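Side-chain contacts in cerato-platanin 1 (Moniliophthora perniciosa, PDB 3SUJ), which is of unknown function but belongs to the secreted cerato-platanin family, adopts a double-psi beta-barrel fold and binds zinc: residues A[9-14]-A[82-87]; A[32-35]-A[40-43]; A[57-62]-A[115-120]; A[64-69]-A[88-93]; A[95-98]-A[104-107]. All blocks are in the same frame, centred on the assembly; numbering follows the deposited sequence.

Interaction 1 (A[9-14]-A[82-87]); sequences EAYDNP and AIDRSA
Tyr11 brings the hydroxyl edge of its ring up against the carboxylate of Asp84, with ring atom CZ 3.5 Å from Asp84 OD2. The phenol donates a hydrogen bond to that same oxygen, Tyr11 OH to Asp84 OD2 measuring 2.6 Å, a short bond. OD2 takes it on its anti lone pair, the one turned away from the other carboxylate oxygen, and lies in the plane of the ring while the carboxylate itself is turned 79° against it. Tyr11 CG stands beside its backbone N (chi1 -59°), which sends the ring from the short 3-10 segment 9-12 toward the corner of the chain at Asp84, just beyond strand 76-83. A water sits at the same end of the ring, also in its plane; it donates to Tyr11 OH at 2.7 Å and to Arg85 O at 2.9 Å. The second oxygen of Asp84, OD1, is bonded to the backbone N of Thr22, so both oxygens of the carboxylate are engaged, which probably restrains its rotation. A phenylalanine here would probably leave Asp84 OD2 without this donor and the water without its acceptor, letting the link between the loop and residues 82-87 slacken. In this double-psi beta barrel the contact thus joins the start of the long loop after strand 3-7 to the end of strand 76-83. The phenol's polar capacity is used in both roles: its oxygen receives a hydrogen from the water, and it directs its own to Asp84 OD2.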
# COMPACT_ATOMS: atom_id res chain seq x y z
N GLU A 9 -8.89 4.68 -4.81
CA GLU A 9 -8.90 4.10 -6.17
C GLU A 9 -7.89 4.67 -7.08
O GLU A 9 -7.64 4.05 -8.11
CB GLU A 9 -10.32 4.18 -6.76
CG GLU A 9 -11.24 3.30 -5.99
CD GLU A 9 -12.63 3.11 -6.66
OE1 GLU A 9 -12.69 2.30 -7.54
OE2 GLU A 9 -13.61 3.66 -6.17
N ALA A 10 -7.22 5.74 -6.72
CA ALA A 10 -6.08 6.16 -7.50
C ALA A 10 -5.07 5.04 -7.65
O ALA A 10 -4.42 4.91 -8.65
CB ALA A 10 -5.43 7.38 -6.95
N TYR A 11 -4.92 4.21 -6.60
CA TYR A 11 -3.87 3.15 -6.62
C TYR A 11 -4.30 1.97 -7.46
O TYR A 11 -3.50 1.09 -7.73
CB TYR A 11 -3.48 2.76 -5.19
CG TYR A 11 -2.93 3.91 -4.33
CD1 TYR A 11 -1.75 4.63 -4.74
CD2 TYR A 11 -3.50 4.23 -3.15
CE1 TYR A 11 -1.22 5.62 -4.03
CE2 TYR A 11 -2.96 5.19 -2.41
CZ TYR A 11 -1.83 5.92 -2.88
OH TYR A 11 -1.38 6.90 -1.99
N ASP A 12 -5.55 1.93 -7.93
CA ASP A 12 -5.99 0.87 -8.80
C ASP A 12 -5.70 1.07 -10.29
O ASP A 12 -5.94 0.14 -11.09
CB ASP A 12 -7.49 0.71 -8.62
CG ASP A 12 -7.81 0.21 -7.23
OD1 ASP A 12 -7.99 -1.01 -7.00
OD2 ASP A 12 -7.95 1.01 -6.32
N ASN A 13 -5.22 2.24 -10.66
CA ASN A 13 -4.92 2.55 -12.07
C ASN A 13 -3.48 2.13 -12.38
O ASN A 13 -2.55 2.79 -11.98
CB ASN A 13 -5.07 4.05 -12.31
CG ASN A 13 -4.99 4.39 -13.77
OD1 ASN A 13 -4.50 3.56 -14.58
ND2 ASN A 13 -5.39 5.60 -14.13
N PRO A 14 -3.29 1.05 -13.18
CA PRO A 14 -1.95 0.59 -13.44
C PRO A 14 -1.17 1.56 -14.30
O PRO A 14 0.07 1.47 -14.35
CB PRO A 14 -2.12 -0.75 -14.17
CG PRO A 14 -3.47 -0.57 -14.89
CD PRO A 14 -4.34 0.26 -13.89
N ALA A 82 4.76 0.26 -0.28
CA ALA A 82 4.52 1.64 0.01
C ALA A 82 5.29 2.54 -0.93
O ALA A 82 6.50 2.44 -1.13
CB ALA A 82 5.00 1.94 1.40
N ILE A 83 4.51 3.42 -1.61
CA ILE A 83 5.09 4.25 -2.68
C ILE A 83 4.73 5.73 -2.50
O ILE A 83 5.18 6.57 -3.35
CB ILE A 83 4.58 3.77 -4.10
CG1 ILE A 83 3.06 4.10 -4.29
CG2 ILE A 83 4.77 2.26 -4.28
CD1 ILE A 83 2.55 3.71 -5.73
N ASP A 84 3.93 6.05 -1.52
CA ASP A 84 3.33 7.40 -1.41
C ASP A 84 3.18 7.76 0.05
O ASP A 84 3.00 6.82 0.90
CB ASP A 84 1.95 7.38 -2.17
CG ASP A 84 1.45 8.70 -2.57
OD1 ASP A 84 2.21 9.68 -2.75
OD2 ASP A 84 0.23 8.74 -2.82
N ARG A 85 3.20 9.01 0.42
CA ARG A 85 2.86 9.35 1.78
C ARG A 85 1.35 9.26 2.05
O ARG A 85 0.52 9.63 1.16
CB ARG A 85 3.32 10.80 2.09
CG ARG A 85 2.93 11.25 3.51
CD ARG A 85 3.83 12.38 4.02
NE ARG A 85 3.39 12.74 5.37
CZ ARG A 85 3.61 11.98 6.45
NH1 ARG A 85 4.35 10.88 6.40
NH2 ARG A 85 3.05 12.30 7.63
N SER A 86 0.94 8.74 3.21
CA SER A 86 -0.41 8.89 3.74
C SER A 86 -0.19 9.68 5.03
O SER A 86 0.80 9.45 5.74
CB SER A 86 -0.95 7.47 4.03
OG SER A 86 -2.36 7.49 4.26
N ALA A 87 -1.13 10.53 5.39
CA ALA A 87 -0.89 11.29 6.61
C ALA A 87 -0.97 10.51 7.92
O ALA A 87 -0.23 10.87 8.84
CB ALA A 87 -1.64 12.67 6.62
O HOH W 1 -1.74 7.85 0.55

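Interaction 2 (A[32-35]-A[40-43]); sequences PKYR and LPGF
Tyr34 and Leu40 bring their CA atoms to 6.2 Å as the chain folds back on itself, and Leu40 opens a type II beta turn that ends at Phe43. The turn is of a familiar kind: Pro41 and Gly42 fill its two inner positions, Gly42 with a positive phi of 71°, and the bond from Phe43 N to Leu40 O closes it. All this lies within the long, largely irregular loop between strands 3-7 and 47-49 of the double-psi beta barrel. The contact across it is purely apolar and centres on one ring. With CG beside the backbone N (chi1 -55°), the ring of Tyr34 is carried toward the turn, where it crosses Leu40 and Pro41 at about a right angle. Leu40 offers a single branch: CD2 lies 3.8 Å from Tyr34 CG, near the root of the ring. Pro41 takes the outer half, its CD 3.5 Å from Tyr34 CE1. Over one face of the ring lies Lys33 CG, displaced toward the rim. An alanine in place of Tyr34 would keep none of these ring contacts and is likely to open a gap beside Leu40 and Pro41, freeing the 32-35 backbone to drift from the turn. Leu40 also packs on Ile46, ahead of strand 47-49, and Pro41 on Phe120, in the loop after strand 111-118. At the far end of the ring, Tyr34 OH comes within 3.6 Å of Pro41 CG.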
# COMPACT_ATOMS: atom_id res chain seq x y z
N PRO A 32 13.22 5.59 -12.36
CA PRO A 32 12.61 4.92 -13.51
C PRO A 32 12.63 3.39 -13.45
O PRO A 32 12.20 2.79 -14.41
CB PRO A 32 13.46 5.45 -14.71
CG PRO A 32 14.78 5.74 -14.05
CD PRO A 32 14.69 5.71 -12.54
N LYS A 33 13.03 2.76 -12.34
CA LYS A 33 13.01 1.31 -12.23
C LYS A 33 11.59 0.78 -12.51
O LYS A 33 11.39 -0.23 -13.22
CB LYS A 33 13.46 0.87 -10.87
CG LYS A 33 13.54 -0.62 -10.75
CD LYS A 33 14.15 -1.02 -9.40
CE LYS A 33 14.14 -2.49 -9.21
NZ LYS A 33 14.75 -2.90 -7.92
N TYR A 34 10.59 1.46 -11.95
CA TYR A 34 9.19 1.16 -12.24
C TYR A 34 8.54 2.40 -12.84
O TYR A 34 8.45 3.46 -12.18
CB TYR A 34 8.49 0.79 -10.96
CG TYR A 34 9.17 -0.35 -10.24
CD1 TYR A 34 9.06 -1.66 -10.67
CD2 TYR A 34 9.91 -0.13 -9.08
CE1 TYR A 34 9.69 -2.70 -10.00
CE2 TYR A 34 10.53 -1.16 -8.38
CZ TYR A 34 10.40 -2.43 -8.85
OH TYR A 34 10.98 -3.47 -8.16
N ARG A 35 8.10 2.32 -14.09
CA ARG A 35 7.57 3.51 -14.71
C ARG A 35 6.12 3.88 -14.28
O ARG A 35 5.77 5.03 -14.12
CB ARG A 35 7.61 3.33 -16.24
CG ARG A 35 9.09 3.42 -16.66
N LEU A 40 4.78 -2.22 -10.67
CA LEU A 40 5.21 -2.54 -9.29
C LEU A 40 4.98 -3.98 -8.95
O LEU A 40 3.94 -4.55 -9.24
CB LEU A 40 4.57 -1.59 -8.26
CG LEU A 40 4.90 -0.14 -8.39
CD1 LEU A 40 3.88 0.71 -7.70
CD2 LEU A 40 6.31 0.16 -7.85
N PRO A 41 5.97 -4.60 -8.24
CA PRO A 41 5.72 -5.97 -7.80
C PRO A 41 4.46 -6.10 -6.92
O PRO A 41 4.21 -5.31 -6.01
CB PRO A 41 6.96 -6.31 -6.98
CG PRO A 41 8.01 -5.38 -7.55
CD PRO A 41 7.29 -4.08 -7.84
N GLY A 42 3.63 -7.07 -7.19
CA GLY A 42 2.38 -7.34 -6.50
C GLY A 42 1.26 -6.31 -6.77
O GLY A 42 0.25 -6.38 -6.09
N PHE A 43 1.41 -5.44 -7.79
CA PHE A 43 0.31 -4.56 -8.15
C PHE A 43 -0.92 -5.43 -8.30
O PHE A 43 -0.81 -6.53 -8.91
CB PHE A 43 0.62 -3.83 -9.48
CG PHE A 43 -0.55 -3.02 -9.93
CD1 PHE A 43 -0.70 -1.70 -9.45
CD2 PHE A 43 -1.53 -3.56 -10.77
CE1 PHE A 43 -1.83 -0.91 -9.81
CE2 PHE A 43 -2.63 -2.81 -11.09
CZ PHE A 43 -2.79 -1.47 -10.65

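Interaction 3 (A[57-62]-A[115-120]); sequences SPNCGS and VRKVDF. With ZN (zinc ion), chain D.
A polar contact at the surface of the double-psi beta barrel joins Lys117, on strand 111-118, to Asn59 and Ser62 in the turns that lead into strand 63-68. The lysine reaches over with CG anti to its backbone N and a bend at chi3 (-67°), and its ammonium end is shared between two oxygens. Lys117 NZ donates to Asn59 OD1 at 2.6 Å, meeting the carbonyl at 146° and tilted 31° out of its plane, and to Ser62 OG at 2.9 Å. The lysine chain lies alongside the serine, with Lys117 CE 3.6 Å from Ser62 CB. Asn59 is held from its other end as well, its ND2 bonding Asp51 O, while its backbone N is gripped by Ser57 OG in an ST turn. Next to this polar group Phe120 brings a carbon of its ring, CE1, to 3.1 Å from Gly61 O. Between Lys117 and Phe120 in the sequence, Asp119 OD1 binds a zinc ion at 2.0 Å. Cys60, disulfide-bonded to Cys23, fixes the turn to the rest of the chain. Both acceptors are neutral, so Lys117 makes two hydrogen bonds here and not a salt bridge; they position the ammonium group and probably leave its charge uncompensated by these two partners.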
# COMPACT_ATOMS: atom_id res chain seq x y z
N SER A 57 12.17 9.20 1.10
CA SER A 57 12.15 8.40 2.30
C SER A 57 12.83 7.04 2.07
O SER A 57 12.51 6.32 1.09
CB SER A 57 10.70 8.08 2.64
OG SER A 57 10.60 7.10 3.66
N PRO A 58 13.61 6.56 3.05
CA PRO A 58 14.16 5.20 2.94
C PRO A 58 13.11 4.14 3.05
O PRO A 58 13.42 2.99 2.74
CB PRO A 58 15.19 5.12 4.12
CG PRO A 58 15.40 6.55 4.46
CD PRO A 58 14.16 7.33 4.19
N ASN A 59 11.90 4.47 3.50
CA ASN A 59 10.81 3.49 3.49
C ASN A 59 10.16 3.34 2.12
O ASN A 59 9.29 2.46 1.94
CB ASN A 59 9.77 3.85 4.53
CG ASN A 59 10.31 3.63 5.93
OD1 ASN A 59 10.97 2.58 6.15
ND2 ASN A 59 10.05 4.52 6.83
N CYS A 60 10.49 4.17 1.14
CA CYS A 60 9.89 3.99 -0.20
C CYS A 60 10.21 2.61 -0.71
O CYS A 60 11.36 2.14 -0.65
CB CYS A 60 10.52 5.01 -1.13
SG CYS A 60 9.88 6.69 -0.94
N GLY A 61 9.23 1.94 -1.29
CA GLY A 61 9.42 0.59 -1.80
C GLY A 61 9.43 -0.49 -0.74
O GLY A 61 9.66 -1.64 -1.13
N SER A 62 9.20 -0.19 0.51
CA SER A 62 9.15 -1.25 1.53
C SER A 62 7.84 -2.01 1.43
O SER A 62 6.82 -1.51 0.90
CB SER A 62 9.20 -0.62 2.95
OG SER A 62 10.45 -0.21 3.37
N VAL A 115 0.29 -4.28 11.57
CA VAL A 115 1.27 -4.02 10.54
C VAL A 115 2.62 -4.56 10.98
O VAL A 115 3.04 -4.27 12.16
CB VAL A 115 1.32 -2.54 10.23
CG1 VAL A 115 1.53 -1.68 11.44
CG2 VAL A 115 2.40 -2.23 9.18
N ARG A 116 3.34 -5.16 10.05
CA ARG A 116 4.73 -5.48 10.26
C ARG A 116 5.43 -5.19 8.96
O ARG A 116 4.91 -5.60 7.89
CB ARG A 116 4.73 -6.99 10.52
CG ARG A 116 5.87 -7.73 11.08
CD ARG A 116 4.95 -8.68 11.89
NE ARG A 116 5.28 -8.75 13.28
CZ ARG A 116 5.77 -9.86 13.77
NH1 ARG A 116 5.95 -10.91 12.97
NH2 ARG A 116 6.17 -9.84 14.98
N LYS A 117 6.58 -4.57 8.96
CA LYS A 117 7.42 -4.53 7.75
C LYS A 117 8.04 -5.89 7.54
O LYS A 117 8.51 -6.50 8.54
CB LYS A 117 8.50 -3.50 7.89
CG LYS A 117 9.16 -3.37 6.45
CD LYS A 117 10.24 -2.37 6.32
CE LYS A 117 9.76 -0.85 6.49
NZ LYS A 117 10.89 -0.05 6.28
N VAL A 118 7.94 -6.46 6.35
CA VAL A 118 8.44 -7.81 6.03
C VAL A 118 9.35 -7.72 4.81
O VAL A 118 9.49 -6.71 4.16
CB VAL A 118 7.26 -8.80 5.78
CG1 VAL A 118 6.39 -8.95 7.02
CG2 VAL A 118 6.37 -8.34 4.57
N ASP A 119 10.04 -8.81 4.53
CA ASP A 119 10.93 -8.86 3.38
C ASP A 119 10.16 -8.54 2.14
O ASP A 119 9.06 -9.01 1.95
CB ASP A 119 11.43 -10.29 3.26
CG ASP A 119 12.57 -10.43 2.27
OD1 ASP A 119 13.68 -10.20 2.71
OD2 ASP A 119 12.33 -10.66 1.08
N PHE A 120 10.82 -7.87 1.19
CA PHE A 120 10.19 -7.44 -0.02
C PHE A 120 9.71 -8.62 -0.84
O PHE A 120 8.75 -8.51 -1.61
CB PHE A 120 11.13 -6.57 -0.81
CG PHE A 120 10.42 -5.92 -1.97
CD1 PHE A 120 9.63 -4.76 -1.76
CD2 PHE A 120 10.37 -6.54 -3.22
CE1 PHE A 120 8.91 -4.21 -2.77
CE2 PHE A 120 9.59 -5.96 -4.27
CZ PHE A 120 8.87 -4.76 -4.02
ZN ZN D . 15.13 -10.79 1.52

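Interaction 4 (A[64-69]-A[88-93]); sequences YQLTYS and EGFTAS. With ZN (zinc ion), chain F.
Tyr64 and Phe90 both keep CG beside the backbone N and anti to the carbonyl carbon, Phe90 with chi1 -73°, and from strands 63-68 and 90-92 these torsions send the two rings toward each other in the interior of the double-psi beta barrel. They form a T-shaped pair: the edge of Phe90 is turned to the face of Tyr64, the centroids are 5.0 Å apart and the planes stand at 63°. A second strand residue, Leu66, covers a face of the phenylalanine. Its CD2 methyl sits 4.1 Å from the ring centroid of Phe90 and only 6° off the normal, a CH-pi contact almost dead centre. One ring is therefore used twice, by edge and by face, which probably restricts rotation of the Phe90 ring. Leu5 and Val3 of strand 3-7 and Met80 of strand 76-83 pack on Phe90 too, so strands far apart across the sheet meet in one apolar core. The second segment starts at the surface, where Glu88 OE2 holds a zinc ion at 1.8 Å, and ends at Ser93, whose OG caps Ala96 N at the start of helix 94-101. The closest approach of the rings is Phe90 CE2 to Tyr64 CG, 3.6 Å, with CE2 above the tyrosine plane and displaced toward its rim.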
# COMPACT_ATOMS: atom_id res chain seq x y z
N TYR A 64 4.87 -4.03 3.43
CA TYR A 64 4.19 -4.10 4.73
C TYR A 64 3.17 -5.19 4.70
O TYR A 64 2.27 -5.20 3.80
CB TYR A 64 3.51 -2.74 5.06
CG TYR A 64 4.51 -1.67 5.29
CD1 TYR A 64 4.96 -1.42 6.59
CD2 TYR A 64 4.98 -0.85 4.29
CE1 TYR A 64 5.87 -0.41 6.88
CE2 TYR A 64 5.91 0.17 4.59
CZ TYR A 64 6.29 0.41 5.87
OH TYR A 64 7.20 1.44 6.10
N GLN A 65 3.20 -6.07 5.68
CA GLN A 65 2.15 -7.02 5.91
C GLN A 65 1.09 -6.41 6.78
O GLN A 65 1.36 -5.93 7.90
CB GLN A 65 2.74 -8.20 6.61
CG GLN A 65 1.68 -9.32 6.91
CD GLN A 65 2.27 -10.41 7.77
OE1 GLN A 65 2.93 -10.08 8.79
NE2 GLN A 65 2.16 -11.66 7.41
N LEU A 66 -0.12 -6.35 6.25
CA LEU A 66 -1.26 -5.77 6.95
C LEU A 66 -2.27 -6.86 7.20
O LEU A 66 -2.70 -7.50 6.27
CB LEU A 66 -1.90 -4.65 6.12
CG LEU A 66 -0.96 -3.56 5.63
CD1 LEU A 66 -1.70 -2.52 4.74
CD2 LEU A 66 -0.32 -2.82 6.75
N THR A 67 -2.60 -7.04 8.47
CA THR A 67 -3.47 -8.15 8.87
C THR A 67 -4.72 -7.62 9.50
O THR A 67 -4.71 -6.80 10.41
CB THR A 67 -2.75 -9.12 9.87
OG1 THR A 67 -1.55 -9.61 9.18
CG2 THR A 67 -3.66 -10.30 10.19
N TYR A 68 -5.80 -8.12 8.91
CA TYR A 68 -7.19 -7.72 9.36
C TYR A 68 -7.83 -8.90 10.00
O TYR A 68 -7.88 -9.97 9.42
CB TYR A 68 -8.03 -7.22 8.18
CG TYR A 68 -9.43 -6.81 8.55
CD1 TYR A 68 -9.67 -5.76 9.41
CD2 TYR A 68 -10.50 -7.52 8.05
CE1 TYR A 68 -11.01 -5.38 9.74
CE2 TYR A 68 -11.85 -7.14 8.37
CZ TYR A 68 -11.99 -6.11 9.21
OH TYR A 68 -13.29 -5.69 9.53
N SER A 69 -8.30 -8.64 11.22
CA SER A 69 -9.05 -9.68 11.93
C SER A 69 -10.50 -9.25 11.98
O SER A 69 -10.87 -8.38 12.79
CB SER A 69 -8.53 -9.72 13.34
OG SER A 69 -7.22 -10.24 13.29
N GLU A 88 -1.73 9.42 7.99
CA GLU A 88 -1.75 8.56 9.15
C GLU A 88 -2.10 7.13 8.87
O GLU A 88 -3.27 6.80 8.56
CB GLU A 88 -2.80 9.07 10.21
CG GLU A 88 -2.62 8.47 11.64
CD GLU A 88 -3.27 9.30 12.79
OE1 GLU A 88 -2.80 10.41 13.06
OE2 GLU A 88 -4.20 8.78 13.46
N GLY A 89 -1.29 6.19 9.15
CA GLY A 89 -1.59 4.84 8.81
C GLY A 89 -1.35 4.60 7.34
O GLY A 89 -0.40 5.15 6.73
N PHE A 90 -2.14 3.72 6.75
CA PHE A 90 -1.90 3.24 5.40
C PHE A 90 -3.13 3.50 4.55
O PHE A 90 -4.28 3.49 5.05
CB PHE A 90 -1.70 1.71 5.45
CG PHE A 90 -0.36 1.32 6.05
CD1 PHE A 90 -0.17 1.34 7.43
CD2 PHE A 90 0.70 1.08 5.23
CE1 PHE A 90 1.14 1.13 7.99
CE2 PHE A 90 1.94 0.81 5.81
CZ PHE A 90 2.12 0.87 7.13
N THR A 91 -2.89 3.65 3.24
CA THR A 91 -3.99 3.82 2.27
C THR A 91 -3.64 2.92 1.11
O THR A 91 -2.70 3.25 0.34
CB THR A 91 -4.12 5.25 1.81
OG1 THR A 91 -4.35 6.10 2.91
CG2 THR A 91 -5.30 5.35 0.85
N ALA A 92 -4.40 1.85 0.86
CA ALA A 92 -4.11 0.91 -0.23
C ALA A 92 -5.06 1.10 -1.37
O ALA A 92 -5.99 1.91 -1.32
CB ALA A 92 -4.18 -0.51 0.29
N SER A 93 -4.82 0.39 -2.46
CA SER A 93 -5.80 0.27 -3.52
C SER A 93 -7.10 -0.23 -2.98
O SER A 93 -7.14 -0.99 -1.98
CB SER A 93 -5.32 -0.58 -4.72
OG SER A 93 -5.28 -2.12 -4.49
ZN ZN F . -4.54 9.72 14.98

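Interaction 5 (A[95-98]-A[104-107]); sequences QAMD and RAEE. With NA (sodium ion), chain H.
Met97 meets Ala105 first as segment 95-98 is followed along helix 94-101: its CG lies 3.7 Å from Ala105 CB. With CG anti to its backbone N (chi1 -173°) and the chain extended beyond, the methionine passes alongside the small alanine and carries its CE on toward the alanine carbonyl. Tyr7 of strand 3-7 packs on both residues, so this apolar seam faces the barrel. One step further, Asp98 makes the polar half of the contact. Its OD1 accepts a bond from Ala105 N at 3.0 Å, the N-H pointing at it at 159° and meeting the oxygen nearly along its C-O axis. A water donates to the same Asp98 OD1 at 2.8 Å and takes a bond from Glu106 N at 3.0 Å. Asp98 OD2 is engaged elsewhere, in a salt bridge with Lys94. Across the joint, Arg104 occupies the N-cap position of helix 105-108, and its side chain pairs with Glu107 of that helix. The guanidinium grips that carboxylate side-on, Arg104 NE to Glu107 OE1 at 2.9 Å and Arg104 NH2 to Glu107 OE2 at 2.6 Å, both nitrogens approaching from above the carboxylate plane. Glu106 points outward, where both of its oxygens and three waters bind a sodium ion. The contact joins two short consecutive helices, 94-101 and 105-108, across the connection between them. The negative end of Asp98 lies where the first N-H groups of helix 105-108 emerge, one reached directly and the next through water, and it would probably be stabilised there by the helix end as well as by Lys94.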
# COMPACT_ATOMS: atom_id res chain seq x y z
N GLN A 95 -8.75 -2.59 -4.59
CA GLN A 95 -8.62 -4.05 -4.77
C GLN A 95 -7.91 -4.67 -3.54
O GLN A 95 -8.31 -5.73 -3.08
CB GLN A 95 -7.87 -4.36 -6.03
CG GLN A 95 -8.71 -4.24 -7.30
CD GLN A 95 -7.88 -4.23 -8.49
OE1 GLN A 95 -7.63 -5.35 -9.07
NE2 GLN A 95 -7.37 -3.06 -8.87
N ALA A 96 -6.85 -4.06 -3.06
CA ALA A 96 -6.14 -4.61 -1.92
C ALA A 96 -7.02 -4.63 -0.68
O ALA A 96 -7.06 -5.63 0.05
CB ALA A 96 -4.93 -3.80 -1.72
N MET A 97 -7.77 -3.53 -0.43
CA MET A 97 -8.58 -3.50 0.75
C MET A 97 -9.79 -4.46 0.62
O MET A 97 -10.19 -5.03 1.63
CB MET A 97 -9.01 -2.06 1.09
CG MET A 97 -9.73 -2.02 2.46
SD MET A 97 -9.90 -0.31 3.00
CE MET A 97 -10.93 -0.48 4.43
N ASP A 98 -10.33 -4.59 -0.58
CA ASP A 98 -11.38 -5.59 -0.80
C ASP A 98 -10.81 -7.00 -0.55
O ASP A 98 -11.53 -7.82 0.07
CB ASP A 98 -11.91 -5.47 -2.21
CG ASP A 98 -13.09 -4.48 -2.32
OD1 ASP A 98 -13.76 -4.23 -1.35
OD2 ASP A 98 -13.31 -4.00 -3.46
N ARG A 104 -15.36 -5.63 1.32
CA ARG A 104 -16.06 -4.65 2.14
C ARG A 104 -15.28 -3.34 2.24
O ARG A 104 -15.55 -2.57 3.19
CB ARG A 104 -16.27 -5.24 3.53
CG ARG A 104 -17.14 -6.48 3.50
CD ARG A 104 -17.26 -7.10 4.87
NE ARG A 104 -18.17 -6.25 5.59
CZ ARG A 104 -18.21 -6.15 6.92
NH1 ARG A 104 -17.37 -6.85 7.64
NH2 ARG A 104 -19.10 -5.33 7.47
N ALA A 105 -14.45 -3.02 1.30
CA ALA A 105 -13.63 -1.80 1.40
C ALA A 105 -14.51 -0.53 1.47
O ALA A 105 -14.40 0.28 2.35
CB ALA A 105 -12.72 -1.68 0.25
N GLU A 106 -15.32 -0.30 0.49
CA GLU A 106 -16.29 0.79 0.45
C GLU A 106 -17.23 0.82 1.63
O GLU A 106 -17.41 1.88 2.27
CB GLU A 106 -17.06 0.76 -0.88
CG GLU A 106 -17.97 1.96 -1.17
CD GLU A 106 -18.48 1.98 -2.65
OE1 GLU A 106 -18.31 1.01 -3.47
OE2 GLU A 106 -19.03 3.02 -3.03
N GLU A 107 -17.80 -0.30 2.02
CA GLU A 107 -18.64 -0.32 3.17
C GLU A 107 -17.96 0.13 4.45
O GLU A 107 -18.43 0.99 5.19
CB GLU A 107 -19.20 -1.75 3.31
CG GLU A 107 -19.91 -1.93 4.57
CD GLU A 107 -20.06 -3.38 5.02
OE1 GLU A 107 -19.78 -4.33 4.23
OE2 GLU A 107 -20.46 -3.58 6.17
NA NA H . -19.25 1.49 -5.20
O HOH W 2 -15.93 -2.49 -1.54
O HOH W 3 -20.32 3.50 -4.77
O HOH W 4 -18.58 0.12 -6.56
O HOH W 5 -20.88 0.55 -4.85

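The five contacts sample one double-psi beta-barrel domain from core to rim. Interaction 4 is the buried one, joining strands 63-68 and 90-92; interaction 3 sits about 12 Å away between centres, on strand 111-118, the neighbour of 63-68 in the mixed sheet. Interaction 1, its centre also about 12 Å from that of interaction 4, spans interaction 2 along the chain, while its two segments alternate with those of interactions 3 and 4. Interaction 5 follows strand 90-92, on the two helices, about 22 Å between centres from interaction 3, across the chain's centre. Direct touches, such as Ile83 on Leu40 and Asp12 to Gln95, bind the long loop to strand 76-83 and helix 94-101 in one compact body.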